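Local atomic coordinates of kinesin-like protein KIF19 (Mus musculus, PDB entry 5GSZ), a protein that walks towards microtubule plus ends as a kinesin-8 motor and depolymerizes microtubules at ciliary tips, thereby regulating the length of motile cilia. Residues E78-Y81 against Q82-K86. Sequence-based numbering, arbitrary orientation.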
loop_
_atom_site.group_PDB
_atom_site.type_symbol
_atom_site.label_atom_id
_atom_site.label_comp_id
_atom_site.label_asym_id
_atom_site.label_seq_id
_atom_site.Cartn_x
_atom_site.Cartn_y
_atom_site.Cartn_z
ATOM N N GLU A 78 7.884 12.948 6.491
ATOM C CA GLU A 78 7.239 13.954 5.641
ATOM C C GLU A 78 7.828 14.001 4.241
ATOM O O GLU A 78 7.120 14.355 3.296
ATOM C CB GLU A 78 7.309 15.352 6.251
ATOM C CG GLU A 78 6.019 15.757 7.016
ATOM C CD GLU A 78 4.986 16.523 6.182
ATOM O OE1 GLU A 78 3.875 16.780 6.704
ATOM O OE2 GLU A 78 5.296 16.904 5.030
ATOM N N MET A 79 9.104 13.672 4.071
ATOM C CA MET A 79 9.668 13.713 2.729
ATOM C C MET A 79 9.126 12.570 1.885
ATOM O O MET A 79 8.853 12.739 0.688
ATOM C CB MET A 79 11.188 13.651 2.789
ATOM C CG MET A 79 11.838 14.754 3.589
ATOM S SD MET A 79 13.626 14.534 3.619
ATOM C CE MET A 79 14.080 15.922 4.672
ATOM N N VAL A 80 8.976 11.393 2.498
ATOM C CA VAL A 80 8.319 10.281 1.820
ATOM C C VAL A 80 6.907 10.675 1.419
ATOM O O VAL A 80 6.472 10.417 0.290
ATOM C CB VAL A 80 8.333 9.026 2.711
ATOM C CG1 VAL A 80 7.238 8.065 2.280
ATOM C CG2 VAL A 80 9.675 8.341 2.608
ATOM N N TYR A 81 6.179 11.323 2.328
ATOM C CA TYR A 81 4.832 11.766 2.009
ATOM C C TYR A 81 4.826 12.751 0.847
ATOM O O TYR A 81 4.053 12.596 -0.111
ATOM C CB TYR A 81 4.194 12.390 3.236
ATOM C CG TYR A 81 3.006 13.236 2.882
ATOM C CD1 TYR A 81 1.814 12.650 2.470
ATOM C CD2 TYR A 81 3.074 14.625 2.948
ATOM C CE1 TYR A 81 0.715 13.421 2.140
ATOM C CE2 TYR A 81 1.986 15.400 2.624
ATOM C CZ TYR A 81 0.809 14.794 2.222
ATOM O OH TYR A 81 -0.278 15.566 1.901
ATOM N N GLN A 82 5.677 13.783 0.919
ATOM C CA GLN A 82 5.700 14.795 -0.133
ATOM C C GLN A 82 5.980 14.160 -1.490
ATOM O O GLN A 82 5.374 14.534 -2.499
ATOM C CB GLN A 82 6.751 15.864 0.172
ATOM C CG GLN A 82 6.640 16.629 1.499
ATOM C CD GLN A 82 5.607 17.740 1.495
ATOM O OE1 GLN A 82 5.152 18.177 0.442
ATOM N NE2 GLN A 82 5.265 18.232 2.684
ATOM N N ALA A 83 6.872 13.183 -1.531
ATOM C CA ALA A 83 7.279 12.610 -2.800
ATOM C C ALA A 83 6.329 11.545 -3.313
ATOM O O ALA A 83 6.469 11.121 -4.466
ATOM C CB ALA A 83 8.677 12.006 -2.678
ATOM N N THR A 84 5.385 11.078 -2.509
ATOM C CA THR A 84 4.596 9.935 -2.953
ATOM C C THR A 84 3.118 10.247 -3.119
ATOM O O THR A 84 2.561 9.991 -4.201
ATOM C CB THR A 84 4.768 8.736 -1.998
ATOM O OG1 THR A 84 4.489 9.141 -0.657
ATOM C CG2 THR A 84 6.166 8.203 -2.083
ATOM N N THR A 85 2.455 10.785 -2.082
ATOM C CA THR A 85 1.005 10.869 -2.093
ATOM C C THR A 85 0.435 12.278 -1.979
ATOM O O THR A 85 -0.760 12.450 -2.220
ATOM C CB THR A 85 0.414 9.999 -0.971
ATOM O OG1 THR A 85 0.830 10.496 0.299
ATOM C CG2 THR A 85 0.912 8.602 -1.084
ATOM N N LYS A 86 1.230 13.287 -1.619
ATOM C CA LYS A 86 0.681 14.632 -1.468
ATOM C C LYS A 86 -0.068 15.069 -2.725
ATOM O O LYS A 86 -1.194 15.581 -2.652
ATOM C CB LYS A 86 1.802 15.622 -1.140
ATOM C CG LYS A 86 1.324 17.031 -0.850
ATOM C CD LYS A 86 2.475 17.999 -0.958
ATOM C CE LYS A 86 2.049 19.455 -0.824
ATOM N NZ LYS A 86 1.602 19.797 0.553
#
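One face of the Tyr81 ring is covered by the start of the Lys86 side chain, a CH-pi contact in which Lys86 CB lies 4.0 Å from the ring centroid, while Thr85 OG1 comes in obliquely at Tyr81 CD1 and CE1. Tyr81 sits on a short helix of the kinesin motor domain, and its backbone carbonyl accepts from three successive amides, Thr84 N, Thr85 N and Lys86 N, the last being the longest of the three bonds at 3.3 Å to Tyr81 O. With CG anti to the backbone N (chi1 162°), the tyrosine leans out from the helix and its ring comes to lie over Lys86 CB. Its OH hydrogen-bonds to Asp130 on helix 123-136, and the ammonium of Lys86 forms a salt bridge with the same residue; that helix also packs against the ring through Ile123, Arg126 and Thr127. Were the ring cut back to an alanine here, Lys86 CB would probably lose its aromatic cover, a gap would open against helix 123-136 and Asp130 would be deprived of a hydrogen-bond partner. Elsewhere on the helix, Val80 and Thr84 touch Phe71 of strand 69-71 at the edge of the central sheet, and the Thr84 hydroxyl turns back to donate to Val80 O. Two residues earlier in the helix, Gln82 NE2 donates a hydrogen bond to Glu78 OE2 (2.7 Å), nearly in line with the C-O bond, the carboxylate and amide planes 35° apart.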